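PDB 3SIG: poly(ADP-ribose) glycohydrolase from Thermomonospora curvata, which hydrolyses the ribose-ribose glycosidic bonds of poly(ADP-ribose), releasing ADP-ribose. Local coordinates for residues Val28-His33 / Pro154-Asp159; Ala76-Leu81 / Glu166-Ala171. All coordinates share one frame; numbering follows the deposited sequence.

Interaction 1. Residues Val28-His33 / Pro154-Asp159; sequences VPIADH and PVFRDD
Ile30 reaches the ring of Phe156 with the end of its longer branch: CD1 of Ile30 lies 3.8 Å from CE1 of Phe156, with CD1 of the same ring only slightly farther. The methyl comes in obliquely, and the two side chains cross at about a right angle. Both use the same first torsion. In Ile30, CG1 sits between the backbone N and the carbonyl carbon (chi1 58°) and the nearly extended second torsion carries CD1 out toward the aromatic carbons; in Phe156, CG takes the equivalent place (chi1 49°). Pro154, two residues before Phe156 on the strand, turns its ring to the start of the helix that follows Ile30. Its CG lies 4.2 Å from CB of His33, while its CD stands 4.1 Å from the carbonyl O of His33. His33, itself partly exposed, touches with CB, and its imidazole leads away from Pro154. Ile30 is the N-cap residue of helix 31-39, so the contact sets the beginning of that helix against the C-terminal end of strand 147-157, which lies between strands 42-44 and 163-175 in the mixed sheet. Ile14 of helix 2-17 and Tyr20 of strand 19-21 also touch Ile30, and the Tyr20 ring meets that of Phe156. No hydrogen bond or charge pair joins the two segments. The cohesion is therefore that of buried apolar groups; without a directional bond, the fit rests on shape, while Ile30, Pro154 and Phe156 have backbone hydrogen bonds to Gly18, Gly120 and Ser118.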
ATOM      1  N   VAL A  28      19.789 -14.298  -7.344  1.00 11.14           N
ATOM      2  CA  VAL A  28      18.996 -13.316  -8.045  1.00 12.66           C
ATOM      3  C   VAL A  28      19.509 -11.901  -7.756  1.00 12.45           C
ATOM      4  O   VAL A  28      19.536 -11.469  -6.609  1.00 11.46           O
ATOM      5  CB  VAL A  28      17.502 -13.406  -7.591  1.00 11.78           C
ATOM      6  CG1 VAL A  28      16.680 -12.361  -8.327  1.00 12.62           C
ATOM      7  CG2 VAL A  28      16.967 -14.800  -7.836  1.00 13.21           C
ATOM      8  N   PRO A  29      19.901 -11.149  -8.805  1.00 12.01           N
ATOM      9  CA  PRO A  29      20.359  -9.770  -8.611  1.00 12.00           C
ATOM     10  C   PRO A  29      19.196  -8.788  -8.492  1.00 12.48           C
ATOM     11  O   PRO A  29      18.272  -8.906  -9.278  1.00 13.57           O
ATOM     12  CB  PRO A  29      21.158  -9.510  -9.896  1.00 13.58           C
ATOM     13  CG  PRO A  29      20.496 -10.339 -10.917  1.00 17.82           C
ATOM     14  CD  PRO A  29      19.963 -11.562 -10.217  1.00 14.97           C
ATOM     15  N   ILE A  30      19.250  -7.871  -7.545  1.00 11.29           N
ATOM     16  CA  ILE A  30      18.181  -6.876  -7.391  1.00 10.60           C
ATOM     17  C   ILE A  30      18.704  -5.459  -7.235  1.00 11.43           C
ATOM     18  O   ILE A  30      17.905  -4.517  -7.166  1.00 10.81           O
ATOM     19  CB  ILE A  30      17.209  -7.159  -6.210  1.00 11.44           C
ATOM     20  CG1 ILE A  30      17.924  -7.229  -4.875  1.00 14.50           C
ATOM     21  CG2 ILE A  30      16.404  -8.397  -6.469  1.00 14.87           C
ATOM     22  CD1 ILE A  30      16.962  -7.151  -3.717  1.00 18.52           C
ATOM     23  N   ALA A  31      20.019  -5.250  -7.196  1.00 11.00           N
ATOM     24  CA  ALA A  31      20.522  -3.919  -6.875  1.00 14.25           C
ATOM     25  C   ALA A  31      20.051  -2.870  -7.872  1.00 11.44           C
ATOM     26  O   ALA A  31      19.670  -1.766  -7.476  1.00 11.52           O
ATOM     27  CB  ALA A  31      22.026  -3.907  -6.807  1.00 13.14           C
ATOM     28  N   ASP A  32      20.080  -3.176  -9.152  1.00 11.20           N
ATOM     29  CA  ASP A  32      19.697  -2.188 -10.146  1.00 12.48           C
ATOM     30  C   ASP A  32      18.225  -1.825 -10.007  1.00 11.75           C
ATOM     31  O   ASP A  32      17.860  -0.644 -10.047  1.00 12.76           O
ATOM     32  CB  ASP A  32      19.967  -2.677 -11.580  1.00 16.78           C
ATOM     33  CG  ASP A  32      21.426  -2.794 -11.910  1.00 27.70           C
ATOM     34  OD1 ASP A  32      22.281  -2.187 -11.218  1.00 27.23           O
ATOM     35  OD2 ASP A  32      21.695  -3.515 -12.895  1.00 31.03           O
ATOM     36  N   HIS A  33      17.351  -2.807  -9.880  1.00 11.98           N
ATOM     37  CA  HIS A  33      15.936  -2.494  -9.747  1.00 12.88           C
ATOM     38  C   HIS A  33      15.637  -1.748  -8.456  1.00  9.64           C
ATOM     39  O   HIS A  33      14.804  -0.825  -8.461  1.00 10.54           O
ATOM     40  CB  HIS A  33      15.100  -3.741  -9.877  1.00 13.19           C
ATOM     41  CG  HIS A  33      15.018  -4.236 -11.277  1.00 17.62           C
ATOM     42  ND1 HIS A  33      14.416  -5.425 -11.617  1.00 21.50           N
ATOM     43  CD2 HIS A  33      15.479  -3.699 -12.427  1.00 23.51           C
ATOM     44  CE1 HIS A  33      14.514  -5.603 -12.921  1.00 25.36           C
ATOM     45  NE2 HIS A  33      15.157  -4.573 -13.439  1.00 29.45           N
ATOM     46  N   PRO A 154      10.928  -3.903  -6.628  1.00  8.22           N
ATOM     47  CA  PRO A 154      10.976  -5.349  -6.779  1.00  9.57           C
ATOM     48  C   PRO A 154      10.356  -6.040  -5.557  1.00  8.92           C
ATOM     49  O   PRO A 154      10.625  -5.654  -4.411  1.00  9.87           O
ATOM     50  CB  PRO A 154      12.478  -5.640  -6.918  1.00 10.45           C
ATOM     51  CG  PRO A 154      13.144  -4.496  -6.295  1.00 15.23           C
ATOM     52  CD  PRO A 154      12.256  -3.311  -6.470  1.00  8.89           C
ATOM     53  N   VAL A 155       9.556  -7.058  -5.820  1.00  8.26           N
ATOM     54  CA  VAL A 155       8.938  -7.920  -4.818  1.00  8.81           C
ATOM     55  C   VAL A 155       9.561  -9.284  -4.991  1.00  8.97           C
ATOM     56  O   VAL A 155       9.597  -9.826  -6.106  1.00 10.16           O
ATOM     57  CB  VAL A 155       7.417  -8.002  -5.019  1.00  8.17           C
ATOM     58  CG1 VAL A 155       6.774  -8.895  -3.975  1.00 10.43           C
ATOM     59  CG2 VAL A 155       6.808  -6.632  -4.957  1.00  8.98           C
ATOM     60  N   PHE A 156      10.060  -9.842  -3.900  1.00  9.91           N
ATOM     61  CA  PHE A 156      10.880 -11.052  -3.963  1.00  9.96           C
ATOM     62  C   PHE A 156      10.588 -12.057  -2.850  1.00 10.14           C
ATOM     63  O   PHE A 156      11.397 -12.989  -2.667  1.00 11.52           O
ATOM     64  CB  PHE A 156      12.391 -10.696  -4.030  1.00 11.05           C
ATOM     65  CG  PHE A 156      12.844  -9.694  -2.986  1.00 10.94           C
ATOM     66  CD1 PHE A 156      13.034  -8.366  -3.328  1.00 11.62           C
ATOM     67  CD2 PHE A 156      13.097 -10.080  -1.678  1.00 12.65           C
ATOM     68  CE1 PHE A 156      13.446  -7.449  -2.381  1.00 11.87           C
ATOM     69  CE2 PHE A 156      13.495  -9.158  -0.725  1.00 14.43           C
ATOM     70  CZ  PHE A 156      13.656  -7.843  -1.078  1.00 12.84           C
ATOM     71  N   ARG A 157       9.442 -11.960  -2.161  1.00 11.24           N
ATOM     72  CA  ARG A 157       8.983 -13.027  -1.274  1.00 11.58           C
ATOM     73  C   ARG A 157       7.524 -13.333  -1.525  1.00 11.24           C
ATOM     74  O   ARG A 157       6.760 -12.427  -1.939  1.00 11.86           O
ATOM     75  CB  ARG A 157       9.150 -12.709   0.218  1.00 13.01           C
ATOM     76  CG  ARG A 157      10.546 -12.440   0.678  1.00 12.67           C
ATOM     77  CD  ARG A 157      10.615 -12.380   2.200  1.00 12.94           C
ATOM     78  NE  ARG A 157      11.896 -11.863   2.617  1.00 12.82           N
ATOM     79  CZ  ARG A 157      12.917 -12.631   2.937  1.00 12.63           C
ATOM     80  NH1 ARG A 157      12.799 -13.940   2.908  1.00 14.86           N
ATOM     81  NH2 ARG A 157      14.066 -12.079   3.287  1.00 14.83           N
ATOM     82  N   ASP A 158       7.106 -14.564  -1.246  1.00 13.08           N
ATOM     83  CA  ASP A 158       5.694 -14.933  -1.235  1.00 13.33           C
ATOM     84  C   ASP A 158       5.077 -14.696   0.148  1.00 12.56           C
ATOM     85  O   ASP A 158       5.734 -14.178   1.026  1.00 14.36           O
ATOM     86  CB  ASP A 158       5.505 -16.369  -1.701  1.00 16.74           C
ATOM     87  CG  ASP A 158       6.056 -17.400  -0.726  1.00 14.86           C
ATOM     88  OD1 ASP A 158       6.403 -17.127   0.442  1.00 14.93           O
ATOM     89  OD2 ASP A 158       6.116 -18.591  -1.139  1.00 22.65           O
ATOM     90  N   ASP A 159       3.825 -15.132   0.328  1.00 15.30           N
ATOM     91  CA  ASP A 159       3.073 -14.842   1.557  1.00 18.65           C
ATOM     92  C   ASP A 159       3.731 -15.509   2.778  1.00 18.93           C
ATOM     93  O   ASP A 159       3.646 -15.010   3.910  1.00 22.81           O
ATOM     94  CB  ASP A 159       1.616 -15.317   1.432  1.00 18.31           C
ATOM     95  CG  ASP A 159       0.777 -14.474   0.475  1.00 16.90           C
ATOM     96  OD1 ASP A 159       1.116 -13.282   0.230  1.00 14.83           O
ATOM     97  OD2 ASP A 159      -0.242 -15.030  -0.018  1.00 19.92           O
TER

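Interaction 2. Residues Ala76-Leu81 / Glu166-Ala171; sequences AAARRL and EPYRVA
Tyr168 presents one face of its ring to Arg79, whose CG lies over it, 4.0 Å from the centroid and 27° off the normal, a CH-pi contact. Ala78 comes to the same ring obliquely, its carbonyl carbon 4.1 Å from CE2 of Tyr168. Guanidinium and ring planes are almost parallel, only 6° apart, yet the guanidinium is carried past the ring and does not stack on it. The aliphatic stem does the work: with CG anti to the backbone N and the chain extended to NE, Arg79 runs across Tyr168 at about a right angle. Its CB rests 3.5 Å from the phenolic OH of Tyr168. Deeper in, Ala78 CB meets Val170 CG1 at 4.0 Å, and its small methyl lets the helix lie close to the strand. A serine in place of Tyr168 would probably open a gap beneath the helix and deprive the Arg79 stem of the ring face it lies on. The axes of helix 76-81 and strand 167-171 pass 9.2 Å apart at 105°, so the helix lies crosswise over the central mixed sheet, consistent with an alpha/beta macrodomain-type fold; the Ala78 side chain is about 10 Å from the bound ADP-ribose. On the sheet, Val155 of the antiparallel neighbour 147-157 packs against both Tyr168 and Val170, while on the helix Ala77 and Leu81 reach strand 252-256.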
ATOM      1  N   ALA A  76      -0.213 -11.063  -3.113  1.00 10.02           N
ATOM      2  CA  ALA A  76      -0.681 -12.178  -3.926  1.00 10.28           C
ATOM      3  C   ALA A  76      -1.506 -11.640  -5.087  1.00 10.58           C
ATOM      4  O   ALA A  76      -1.381 -12.071  -6.229  1.00 11.49           O
ATOM      5  CB  ALA A  76      -1.485 -13.175  -3.096  1.00 12.32           C
ATOM      6  N   ALA A  77      -2.364 -10.671  -4.808  1.00  9.86           N
ATOM      7  CA  ALA A  77      -3.162 -10.078  -5.876  1.00  9.18           C
ATOM      8  C   ALA A  77      -2.242  -9.398  -6.881  1.00  8.80           C
ATOM      9  O   ALA A  77      -2.434  -9.526  -8.109  1.00 10.46           O
ATOM     10  CB  ALA A  77      -4.183  -9.070  -5.311  1.00 10.70           C
ATOM     11  N   ALA A  78      -1.274  -8.641  -6.425  1.00  9.31           N
ATOM     12  CA  ALA A  78      -0.329  -7.975  -7.322  1.00  9.04           C
ATOM     13  C   ALA A  78       0.425  -8.968  -8.186  1.00  9.40           C
ATOM     14  O   ALA A  78       0.581  -8.761  -9.395  1.00 10.78           O
ATOM     15  CB  ALA A  78       0.625  -7.141  -6.551  1.00 10.84           C
ATOM     16  N   ARG A  79       0.820 -10.101  -7.624  1.00  9.69           N
ATOM     17  CA  ARG A  79       1.555 -11.102  -8.379  1.00 10.86           C
ATOM     18  C   ARG A  79       0.684 -11.716  -9.448  1.00 12.33           C
ATOM     19  O   ARG A  79       1.143 -11.971 -10.572  1.00 12.78           O
ATOM     20  CB  ARG A  79       2.068 -12.135  -7.403  1.00 11.42           C
ATOM     21  CG  ARG A  79       3.091 -13.089  -7.968  1.00 11.57           C
ATOM     22  CD  ARG A  79       3.595 -14.003  -6.876  1.00 11.82           C
ATOM     23  NE  ARG A  79       4.554 -14.973  -7.379  1.00 14.61           N
ATOM     24  CZ  ARG A  79       4.904 -16.083  -6.742  1.00 13.43           C
ATOM     25  NH1 ARG A  79       4.398 -16.358  -5.563  1.00 14.62           N
ATOM     26  NH2 ARG A  79       5.773 -16.931  -7.280  1.00 17.29           N
ATOM     27  N   ARG A  80      -0.565 -12.015  -9.108  1.00 10.99           N
ATOM     28  CA  ARG A  80      -1.521 -12.576 -10.050  1.00 12.81           C
ATOM     29  C   ARG A  80      -1.711 -11.643 -11.234  1.00 14.52           C
ATOM     30  O   ARG A  80      -1.659 -12.059 -12.398  1.00 15.55           O
ATOM     31  CB  ARG A  80      -2.842 -12.880  -9.352  1.00 12.21           C
ATOM     32  CG  ARG A  80      -3.930 -13.328 -10.298  1.00 14.28           C
ATOM     33  CD  ARG A  80      -5.206 -13.785  -9.588  1.00 14.24           C
ATOM     34  NE  ARG A  80      -5.801 -12.754  -8.727  1.00 14.06           N
ATOM     35  CZ  ARG A  80      -6.750 -11.905  -9.105  1.00 14.05           C
ATOM     36  NH1 ARG A  80      -7.237 -11.922 -10.341  1.00 17.13           N
ATOM     37  NH2 ARG A  80      -7.236 -11.029  -8.242  1.00 15.03           N
ATOM     38  N   LEU A  81      -1.971 -10.379 -10.962  1.00 11.62           N
ATOM     39  CA  LEU A  81      -2.180  -9.421 -12.030  1.00 11.33           C
ATOM     40  C   LEU A  81      -0.919  -9.226 -12.871  1.00 12.48           C
ATOM     41  O   LEU A  81      -1.000  -9.103 -14.092  1.00 12.95           O
ATOM     42  CB  LEU A  81      -2.663  -8.095 -11.458  1.00 11.44           C
ATOM     43  CG  LEU A  81      -4.181  -7.943 -11.283  1.00 12.65           C
ATOM     44  CD1 LEU A  81      -4.861  -9.067 -10.500  1.00 13.99           C
ATOM     45  CD2 LEU A  81      -4.490  -6.565 -10.669  1.00 13.73           C
ATOM     46  N   GLU A 166      11.698 -15.817  -9.300  1.00 19.11           N
ATOM     47  CA  GLU A 166      11.606 -14.708 -10.227  1.00 23.55           C
ATOM     48  C   GLU A 166      10.869 -13.556  -9.549  1.00 17.64           C
ATOM     49  O   GLU A 166       9.679 -13.642  -9.334  1.00 21.47           O
ATOM     50  CB  GLU A 166      10.831 -15.148 -11.476  1.00 33.41           C
ATOM     51  CG  GLU A 166      10.573 -14.040 -12.492  1.00 45.36           C
ATOM     52  CD  GLU A 166      11.830 -13.606 -13.214  1.00 56.59           C
ATOM     53  OE1 GLU A 166      12.435 -14.447 -13.915  1.00 59.27           O
ATOM     54  OE2 GLU A 166      12.215 -12.425 -13.075  1.00 59.94           O
ATOM     55  N   PRO A 167      11.590 -12.517  -9.217  1.00 15.83           N
ATOM     56  CA  PRO A 167      10.957 -11.322  -8.642  1.00 15.89           C
ATOM     57  C   PRO A 167      10.081 -10.605  -9.666  1.00 13.25           C
ATOM     58  O   PRO A 167      10.238 -10.762 -10.855  1.00 16.03           O
ATOM     59  CB  PRO A 167      12.144 -10.455  -8.246  1.00 20.92           C
ATOM     60  CG  PRO A 167      13.297 -10.982  -9.086  1.00 21.66           C
ATOM     61  CD  PRO A 167      13.050 -12.381  -9.341  1.00 22.15           C
ATOM     62  N   TYR A 168       9.149  -9.819  -9.183  1.00 10.86           N
ATOM     63  CA  TYR A 168       8.304  -9.010 -10.048  1.00 10.91           C
ATOM     64  C   TYR A 168       8.311  -7.606  -9.514  1.00 11.09           C
ATOM     65  O   TYR A 168       8.648  -7.403  -8.373  1.00 14.95           O
ATOM     66  CB  TYR A 168       6.886  -9.607 -10.177  1.00 11.02           C
ATOM     67  CG  TYR A 168       6.099  -9.716  -8.903  1.00  9.59           C
ATOM     68  CD1 TYR A 168       6.345 -10.710  -7.992  1.00 10.81           C
ATOM     69  CD2 TYR A 168       5.120  -8.780  -8.589  1.00 10.48           C
ATOM     70  CE1 TYR A 168       5.650 -10.811  -6.824  1.00 11.05           C
ATOM     71  CE2 TYR A 168       4.411  -8.877  -7.437  1.00 11.24           C
ATOM     72  CZ  TYR A 168       4.667  -9.873  -6.531  1.00 11.03           C
ATOM     73  OH  TYR A 168       3.926  -9.964  -5.350  1.00 12.25           O
ATOM     74  N   ARG A 169       7.942  -6.632 -10.311  1.00  9.81           N
ATOM     75  CA  ARG A 169       7.915  -5.248  -9.906  1.00 10.41           C
ATOM     76  C   ARG A 169       6.524  -4.656  -9.891  1.00 10.61           C
ATOM     77  O   ARG A 169       5.735  -4.906 -10.794  1.00 11.37           O
ATOM     78  CB  ARG A 169       8.799  -4.407 -10.811  1.00 10.58           C
ATOM     79  CG  ARG A 169      10.293  -4.720 -10.647  1.00 13.78           C
ATOM     80  CD  ARG A 169      11.210  -3.699 -11.352  1.00 17.38           C
ATOM     81  NE  ARG A 169      11.137  -3.916 -12.782  1.00 20.34           N
ATOM     82  CZ  ARG A 169      11.789  -3.175 -13.678  1.00 25.13           C
ATOM     83  NH1 ARG A 169      12.547  -2.165 -13.283  1.00 21.31           N
ATOM     84  NH2 ARG A 169      11.676  -3.444 -14.976  1.00 31.20           N
ATOM     85  N   VAL A 170       6.235  -3.877  -8.854  1.00  9.45           N
ATOM     86  CA  VAL A 170       4.990  -3.112  -8.744  1.00  9.27           C
ATOM     87  C   VAL A 170       5.301  -1.721  -8.304  1.00  9.57           C
ATOM     88  O   VAL A 170       6.349  -1.475  -7.678  1.00 12.55           O
ATOM     89  CB  VAL A 170       4.034  -3.746  -7.716  1.00 11.15           C
ATOM     90  CG1 VAL A 170       3.817  -5.239  -8.018  1.00 13.47           C
ATOM     91  CG2 VAL A 170       4.559  -3.625  -6.301  1.00 12.39           C
ATOM     92  N   ALA A 171       4.382  -0.800  -8.522  1.00  7.77           N
ATOM     93  CA  ALA A 171       4.465   0.521  -7.906  1.00  8.21           C
ATOM     94  C   ALA A 171       3.707   0.484  -6.595  1.00  6.92           C
ATOM     95  O   ALA A 171       2.654  -0.166  -6.466  1.00  8.77           O
ATOM     96  CB  ALA A 171       3.890   1.574  -8.808  1.00  8.77           C
TER

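Interaction 1 joins 28-33 to 154-159 and closes a loop of 120 residues; interaction 2 joins 76-81 to 166-171 across 84. In chain order the segments alternate, so the two closures cross and neither nests in the other. The first ties the start of helix 31-39 to strand 147-157, the second ties helix 74-84 to strand 163-175. These successive strands are antiparallel neighbours in the mixed sheet of the macrodomain-type fold, and Val155 N and Tyr168 O, 2.7 Å apart, probably form a hydrogen bond between them. The contact centres are about 10 Å apart, and His33 packs on Arg169 and Val28 on Pro167.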